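Local coordinates for hypothetical protein PH1819 (Pyrococcus horikoshii, PDB 2EEN) that is of unknown function but, as a CYTH-domain protein resembling class IV adenylyl cyclases, probably binds a triphosphorylated substrate inside its antiparallel beta tunnel, at residues Y9-D12 with E13-E16; F15-V18 with R19-E23; R167-Y170 with L171-L174. One frame throughout, in Å; residues are numbered along the deposited sequence.

Contact 1 of 3, residues Y9-D12 with E13-E16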
loop_
_atom_site.group_PDB
_atom_site.type_symbol
_atom_site.label_atom_id
_atom_site.label_comp_id
_atom_site.label_asym_id
_atom_site.label_seq_id
_atom_site.Cartn_x
_atom_site.Cartn_y
_atom_site.Cartn_z
ATOM N N TYR A 9 8.553 -2.804 30.379
ATOM C CA TYR A 9 8.843 -4.221 30.507
ATOM C C TYR A 9 7.837 -4.751 31.511
ATOM O O TYR A 9 7.445 -4.033 32.434
ATOM C CB TYR A 9 10.271 -4.448 31.016
ATOM C CG TYR A 9 11.320 -4.159 29.975
ATOM C CD1 TYR A 9 11.659 -2.848 29.642
ATOM C CD2 TYR A 9 11.937 -5.197 29.279
ATOM C CE1 TYR A 9 12.584 -2.576 28.643
ATOM C CE2 TYR A 9 12.861 -4.934 28.273
ATOM C CZ TYR A 9 13.178 -3.625 27.961
ATOM O OH TYR A 9 14.075 -3.355 26.954
ATOM N N ALA A 10 7.408 -5.994 31.332
ATOM C CA ALA A 10 6.430 -6.581 32.235
ATOM C C ALA A 10 6.835 -7.954 32.753
ATOM O O ALA A 10 7.950 -8.427 32.514
ATOM C CB ALA A 10 5.062 -6.658 31.544
ATOM N N ASN A 11 5.909 -8.588 33.463
ATOM C CA ASN A 11 6.122 -9.898 34.057
ATOM C C ASN A 11 4.762 -10.451 34.456
ATOM O O ASN A 11 3.748 -9.767 34.304
ATOM C CB ASN A 11 7.000 -9.760 35.297
ATOM C CG ASN A 11 6.474 -8.711 36.262
ATOM O OD1 ASN A 11 5.300 -8.727 36.636
ATOM N ND2 ASN A 11 7.340 -7.791 36.671
ATOM N N ASP A 12 4.737 -11.677 34.976
ATOM C CA ASP A 12 3.479 -12.300 35.382
ATOM C C ASP A 12 2.701 -11.434 36.370
ATOM O O ASP A 12 1.469 -11.400 36.341
ATOM C CB ASP A 12 3.732 -13.674 36.015
ATOM C CG ASP A 12 4.243 -14.695 35.015
ATOM O OD1 ASP A 12 3.693 -14.761 33.896
ATOM O OD2 ASP A 12 5.189 -15.440 35.352
ATOM N N GLU A 13 3.427 -10.747 37.243
ATOM C CA GLU A 13 2.820 -9.880 38.247
ATOM C C GLU A 13 2.021 -8.749 37.608
ATOM O O GLU A 13 0.856 -8.532 37.949
ATOM C CB GLU A 13 3.907 -9.288 39.149
ATOM C CG GLU A 13 3.428 -8.182 40.074
ATOM C CD GLU A 13 4.576 -7.495 40.794
ATOM O OE1 GLU A 13 5.172 -8.124 41.696
ATOM O OE2 GLU A 13 4.883 -6.331 40.456
ATOM N N ILE A 14 2.650 -8.025 36.688
ATOM C CA ILE A 14 1.983 -6.914 36.017
ATOM C C ILE A 14 0.820 -7.430 35.176
ATOM O O ILE A 14 -0.258 -6.833 35.161
ATOM C CB ILE A 14 2.978 -6.131 35.126
ATOM C CG1 ILE A 14 3.981 -5.394 36.019
ATOM C CG2 ILE A 14 2.234 -5.142 34.241
ATOM C CD1 ILE A 14 5.096 -4.691 35.270
ATOM N N PHE A 15 1.044 -8.541 34.482
ATOM C CA PHE A 15 0.009 -9.146 33.648
ATOM C C PHE A 15 -1.225 -9.491 34.477
ATOM O O PHE A 15 -2.348 -9.156 34.099
ATOM C CB PHE A 15 0.549 -10.410 32.966
ATOM C CG PHE A 15 1.297 -10.142 31.681
ATOM C CD1 PHE A 15 1.882 -8.905 31.439
ATOM C CD2 PHE A 15 1.419 -11.138 30.715
ATOM C CE1 PHE A 15 2.579 -8.660 30.257
ATOM C CE2 PHE A 15 2.114 -10.907 29.530
ATOM C CZ PHE A 15 2.696 -9.662 29.299
ATOM N N GLU A 16 -1.018 -10.153 35.611
ATOM C CA GLU A 16 -2.137 -10.534 36.463
ATOM C C GLU A 16 -2.897 -9.338 37.008
ATOM O O GLU A 16 -4.126 -9.364 37.082
ATOM C CB GLU A 16 -1.661 -11.390 37.637
ATOM C CG GLU A 16 -2.230 -12.797 37.630
ATOM C CD GLU A 16 -3.747 -12.820 37.546
ATOM O OE1 GLU A 16 -4.411 -12.249 38.439
ATOM O OE2 GLU A 16 -4.279 -13.414 36.585
#

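Contact 2 of 3, residues F15-V18 with R19-E23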
loop_
_atom_site.group_PDB
_atom_site.type_symbol
_atom_site.label_atom_id
_atom_site.label_comp_id
_atom_site.label_asym_id
_atom_site.label_seq_id
_atom_site.Cartn_x
_atom_site.Cartn_y
_atom_site.Cartn_z
ATOM N N PHE A 15 1.044 -8.541 34.482
ATOM C CA PHE A 15 0.009 -9.146 33.648
ATOM C C PHE A 15 -1.225 -9.491 34.477
ATOM O O PHE A 15 -2.348 -9.156 34.099
ATOM C CB PHE A 15 0.549 -10.410 32.966
ATOM C CG PHE A 15 1.297 -10.142 31.681
ATOM C CD1 PHE A 15 1.882 -8.905 31.439
ATOM C CD2 PHE A 15 1.419 -11.138 30.715
ATOM C CE1 PHE A 15 2.579 -8.660 30.257
ATOM C CE2 PHE A 15 2.114 -10.907 29.530
ATOM C CZ PHE A 15 2.696 -9.662 29.299
ATOM N N GLU A 16 -1.018 -10.153 35.611
ATOM C CA GLU A 16 -2.137 -10.534 36.463
ATOM C C GLU A 16 -2.897 -9.338 37.008
ATOM O O GLU A 16 -4.126 -9.364 37.082
ATOM C CB GLU A 16 -1.661 -11.390 37.637
ATOM C CG GLU A 16 -2.230 -12.797 37.630
ATOM C CD GLU A 16 -3.747 -12.820 37.546
ATOM O OE1 GLU A 16 -4.411 -12.249 38.439
ATOM O OE2 GLU A 16 -4.279 -13.414 36.585
ATOM N N LYS A 17 -2.165 -8.297 37.395
ATOM C CA LYS A 17 -2.786 -7.100 37.945
ATOM C C LYS A 17 -3.698 -6.469 36.902
ATOM O O LYS A 17 -4.789 -5.998 37.215
ATOM C CB LYS A 17 -1.714 -6.106 38.405
ATOM C CG LYS A 17 -2.264 -4.947 39.225
ATOM C CD LYS A 17 -1.197 -4.138 39.945
ATOM C CE LYS A 17 -1.814 -3.086 40.856
ATOM N NZ LYS A 17 -0.736 -2.230 41.420
ATOM N N VAL A 18 -3.263 -6.481 35.650
ATOM C CA VAL A 18 -4.085 -5.923 34.592
ATOM C C VAL A 18 -5.354 -6.748 34.422
ATOM O O VAL A 18 -6.446 -6.198 34.263
ATOM C CB VAL A 18 -3.319 -5.890 33.258
ATOM C CG1 VAL A 18 -4.284 -5.704 32.103
ATOM C CG2 VAL A 18 -2.305 -4.760 33.286
ATOM N N ARG A 19 -5.215 -8.069 34.462
ATOM C CA ARG A 19 -6.366 -8.948 34.289
ATOM C C ARG A 19 -7.392 -8.772 35.400
ATOM O O ARG A 19 -8.591 -8.979 35.188
ATOM C CB ARG A 19 -5.919 -10.410 34.226
ATOM C CG ARG A 19 -4.972 -10.726 33.082
ATOM C CD ARG A 19 -4.831 -12.227 32.888
ATOM N NE ARG A 19 -3.821 -12.561 31.889
ATOM C CZ ARG A 19 -2.554 -12.847 32.173
ATOM N NH1 ARG A 19 -2.134 -12.844 33.433
ATOM N NH2 ARG A 19 -1.707 -13.130 31.196
ATOM N N GLU A 20 -6.918 -8.381 36.579
ATOM C CA GLU A 20 -7.786 -8.174 37.735
ATOM C C GLU A 20 -8.176 -6.706 37.927
ATOM O O GLU A 20 -8.838 -6.355 38.905
ATOM C CB GLU A 20 -7.090 -8.689 38.999
ATOM C CG GLU A 20 -6.827 -10.192 39.002
ATOM C CD GLU A 20 -8.080 -11.011 39.264
ATOM O OE1 GLU A 20 -9.104 -10.771 38.589
ATOM O OE2 GLU A 20 -8.041 -11.901 40.142
ATOM N N THR A 21 -7.779 -5.845 36.997
ATOM C CA THR A 21 -8.097 -4.426 37.117
ATOM C C THR A 21 -8.930 -3.903 35.957
ATOM O O THR A 21 -9.754 -3.002 36.124
ATOM C CB THR A 21 -6.820 -3.565 37.174
ATOM O OG1 THR A 21 -6.023 -3.957 38.296
ATOM C CG2 THR A 21 -7.177 -2.090 37.293
ATOM N N PHE A 22 -8.713 -4.472 34.780
ATOM C CA PHE A 22 -9.410 -4.002 33.599
ATOM C C PHE A 22 -10.187 -5.041 32.826
ATOM O O PHE A 22 -9.901 -6.234 32.866
ATOM C CB PHE A 22 -8.409 -3.342 32.652
ATOM C CG PHE A 22 -7.642 -2.217 33.272
ATOM C CD1 PHE A 22 -8.278 -1.026 33.611
ATOM C CD2 PHE A 22 -6.278 -2.345 33.517
ATOM C CE1 PHE A 22 -7.565 0.027 34.185
ATOM C CE2 PHE A 22 -5.559 -1.303 34.087
ATOM C CZ PHE A 22 -6.202 -0.115 34.422
ATOM N N GLU A 23 -11.174 -4.537 32.100
ATOM C CA GLU A 23 -12.044 -5.321 31.254
ATOM C C GLU A 23 -11.218 -5.913 30.116
ATOM O O GLU A 23 -10.524 -5.180 29.402
ATOM C CB GLU A 23 -13.113 -4.395 30.675
ATOM C CG GLU A 23 -14.131 -5.055 29.784
ATOM C CD GLU A 23 -15.361 -5.488 30.545
ATOM O OE1 GLU A 23 -15.307 -5.547 31.795
ATOM O OE2 GLU A 23 -16.381 -5.769 29.889
#

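Contact 3 of 3, residues R167-Y170 with L171-L174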
loop_
_atom_site.group_PDB
_atom_site.type_symbol
_atom_site.label_atom_id
_atom_site.label_comp_id
_atom_site.label_asym_id
_atom_site.label_seq_id
_atom_site.Cartn_x
_atom_site.Cartn_y
_atom_site.Cartn_z
ATOM N N ARG A 167 11.370 3.131 24.857
ATOM C CA ARG A 167 10.949 3.811 23.634
ATOM C C ARG A 167 11.390 3.043 22.387
ATOM O O ARG A 167 10.987 3.330 21.263
ATOM C CB ARG A 167 11.612 5.194 23.609
ATOM C CG ARG A 167 10.933 6.230 24.501
ATOM C CD ARG A 167 11.542 7.622 24.313
ATOM N NE ARG A 167 11.357 8.052 22.930
ATOM C CZ ARG A 167 12.067 9.106 22.461
ATOM N NH1 ARG A 167 12.930 9.740 23.236
ATOM N NH2 ARG A 167 11.876 9.508 21.201
ATOM N N ARG A 168 12.318 2.091 22.587
ATOM C CA ARG A 168 12.753 1.288 21.457
ATOM C C ARG A 168 11.677 0.271 21.084
ATOM O O ARG A 168 11.052 -0.350 21.930
ATOM C CB ARG A 168 14.034 0.541 21.841
ATOM C CG ARG A 168 15.293 1.407 21.796
ATOM C CD ARG A 168 16.519 0.649 22.318
ATOM N NE ARG A 168 16.232 0.120 23.648
ATOM C CZ ARG A 168 17.163 -0.634 24.281
ATOM N NH1 ARG A 168 18.327 -0.900 23.711
ATOM N NH2 ARG A 168 16.893 -1.100 25.502
ATOM N N SER A 169 11.481 0.136 19.783
ATOM C CA SER A 169 10.501 -0.786 19.244
ATOM C C SER A 169 10.993 -2.209 19.437
ATOM O O SER A 169 12.189 -2.446 19.657
ATOM C CB SER A 169 10.322 -0.528 17.754
ATOM O OG SER A 169 11.553 -0.715 17.072
ATOM N N TYR A 170 10.074 -3.160 19.351
ATOM C CA TYR A 170 10.463 -4.555 19.482
ATOM C C TYR A 170 11.470 -4.866 18.384
ATOM O O TYR A 170 12.421 -5.616 18.600
ATOM C CB TYR A 170 9.250 -5.471 19.342
ATOM C CG TYR A 170 8.248 -5.314 20.455
ATOM C CD1 TYR A 170 8.657 -5.312 21.791
ATOM C CD2 TYR A 170 6.889 -5.186 20.181
ATOM C CE1 TYR A 170 7.740 -5.183 22.821
ATOM C CE2 TYR A 170 5.963 -5.059 21.206
ATOM C CZ TYR A 170 6.391 -5.058 22.520
ATOM O OH TYR A 170 5.473 -4.925 23.526
ATOM N N LEU A 171 11.257 -4.284 17.206
ATOM C CA LEU A 171 12.161 -4.498 16.084
ATOM C C LEU A 171 13.579 -4.087 16.464
ATOM O O LEU A 171 14.526 -4.848 16.265
ATOM C CB LEU A 171 11.713 -3.688 14.865
ATOM C CG LEU A 171 12.686 -3.689 13.682
ATOM C CD1 LEU A 171 12.843 -5.107 13.153
ATOM C CD2 LEU A 171 12.172 -2.760 12.587
ATOM N N GLU A 172 13.719 -2.883 17.007
ATOM C CA GLU A 172 15.034 -2.385 17.404
ATOM C C GLU A 172 15.672 -3.260 18.471
ATOM O O GLU A 172 16.877 -3.521 18.442
ATOM C CB GLU A 172 14.920 -0.951 17.918
ATOM C CG GLU A 172 14.610 0.062 16.837
ATOM C CD GLU A 172 14.382 1.455 17.393
ATOM O OE1 GLU A 172 13.393 1.652 18.131
ATOM O OE2 GLU A 172 15.194 2.356 17.093
ATOM N N LEU A 173 14.861 -3.698 19.422
ATOM C CA LEU A 173 15.345 -4.542 20.499
ATOM C C LEU A 173 15.817 -5.877 19.941
ATOM O O LEU A 173 16.857 -6.395 20.350
ATOM C CB LEU A 173 14.233 -4.763 21.530
ATOM C CG LEU A 173 13.847 -3.504 22.307
ATOM C CD1 LEU A 173 12.640 -3.791 23.172
ATOM C CD2 LEU A 173 15.021 -3.043 23.164
ATOM N N LEU A 174 15.064 -6.432 19.000
ATOM C CA LEU A 174 15.461 -7.708 18.427
ATOM C C LEU A 174 16.701 -7.553 17.551
ATOM O O LEU A 174 17.552 -8.432 17.538
ATOM C CB LEU A 174 14.306 -8.328 17.634
ATOM C CG LEU A 174 13.213 -8.926 18.527
ATOM C CD1 LEU A 174 11.910 -9.075 17.750
ATOM C CD2 LEU A 174 13.683 -10.267 19.074
#

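Contact 1 of 3, residues Y9-D12 with E13-E16
Phe15 N donates to Asn11 O at 3.0 Å in a nearly linear bond, and Glu16 N reaches Asp12 O in the same four-residue spacing, so the chain leaving strand 3-9 has already entered helical geometry at Asp12. Ahead of these two bonds the side chain of Asn11 replaces the missing preceding turn. Its OD1 lies 2.7 Å from Ile14 N, with an N-H...O angle of 160° and the donor tilted 22° from the carbonyl plane. The cap depends on an Asn11 chi1 of 52°, which sets CG between the backbone N and the carbonyl carbon and folds the amide back over the first turn. Glu13 packs beside this amide, its CB 2.9 Å from Asn11 OD1, but its extended chain carries the carboxylate away.

The inward side is apolar. Ala10 CB meets Phe15 CE1 at 3.4 Å, an oblique approach to the ring. Ile14 sends CD1 back along the incoming chain, 3.7 Å from Tyr9 O and 3.8 Å from Ala10 CA, and crosses the Asn11 side chain at about a right angle. Ile14 also touches Ile134 and Val162, while Phe15 rests on Lys132; these neighbours place the first turn against strand 131-139 and the loop at Val162. The arrangement is a helix N-cap by asparagine, here at the strand-to-helix junction that follows the first strand of the CYTH fold.

Contact 2 of 3, residues F15-V18 with R19-E23
Arg19 lies back along Phe15 and Glu16 on the last turn of helix 12-19, where the helix ends and the chain heads for strand 23-36 of the CYTH beta tunnel. Starting at the backbone, Arg19 CB sits 3.5 Å from Glu16 O and CG packs 3.2 Å from Phe15 O. The chain is extended from CG to NE, and CD passes Glu16 OE2 on the way. NE forms a salt bridge with Glu112 of strand 102-117, and CZ lies nearest Phe15 CB. At the tip, NH1 makes a long ion pair with Glu16 OE2 at 3.9 Å, and NH2 stands 3.7 Å from Phe15 CD2. Ring and guanidinium planes are 82° apart, which rules out a parallel stack.

Glu16 has a second neighbour: its OE1 approaches Glu20 CG at 3.2 Å. The two side chains run alongside each other, pointing the same way, with their carboxylates turned nearly perpendicular and the like charges close together, which Arg19 may partly offset.

The helix end is held by bonds to the carbonyls of Lys17 and Val18. Thr21 OG1 bonds Lys17 O at 2.6 Å; a chi1 of -59° keeps this hydroxyl beside its own backbone N and turned back to the helix. Val18 O accepts from both Phe22 N and Thr21 N, the latter lying 71° out of the carbonyl plane. On the buried side, Val18 and Phe22 touch Ile122 and Leu160, with Val18 CG1 4.2 Å from Phe22 CD2. The Phe22 ring carries Thr21 CG2 on one face, 3.5 Å above the plane and over its centre.

Contact 3 of 3, residues R167-Y170 with L171-L174
Ser169 and Glu172 exchange hydrogen bonds in both directions, and a single carboxylate oxygen, Glu172 OE1, collects two of them. Ser169 N donates to Glu172 OE1 at 2.9 Å on the anti lone pair of that oxygen, with an angle of 169° at the hydrogen. Ser169 OG donates to the same Glu172 OE1 at 3.2 Å, also on the anti side but 24° out of the carboxylate plane. In return Ser169 OG accepts from Glu172 N at 3.1 Å. A Ser169 chi1 of 60° places OG between the backbone N and the carbonyl carbon, from where it can serve both ends of the glutamate, while the Glu172 chain, with CG beside its own backbone N and extended beyond it, reaches OE1 to Ser169 N.

Behind the cap, Leu173 N bonds Ser169 O and Leu174 N bonds Tyr170 O, the first regular helical links. Leu173 CD2 lies over one face of the Arg168 guanidinium, 3.3 Å above its plane and offset toward the rim, and is 3.4 Å from Arg168 CZ. The group is also salt-bridged through NE to Glu166 and through NH1 to Glu176, which probably restricts its rotation. Tyr170 leaves the backbone away from the turn; its OH hydrogen-bonds Asp125 and its ring meets Phe133 edge-to-face. Together, Ser169 and Glu172 form a capping box, starting helix 170-176 over the CYTH sheet.

Overall arrangement
From the N terminus, strand 3-9 leads into contact 1, which caps the start of helix 12-19; contact 2 follows at once, sharing Phe15 and Glu16, and ends that helix before strand 23-36. The two are thus the entry and exit of one short helix, their centres about 9 Å apart, and neither encloses the other. Contact 3 comes far later in sequence, after helix 146-160, and opens helix 170-176. Its centre is about 19 Å from that of contact 1, yet they touch in a packing contact of 3.9 Å between Tyr9 OH and Leu173 CD2, the hydroxyl being hydrogen-bonded to Glu166. Contacts 2 and 3 do not touch. All three join helices to the same antiparallel sheet.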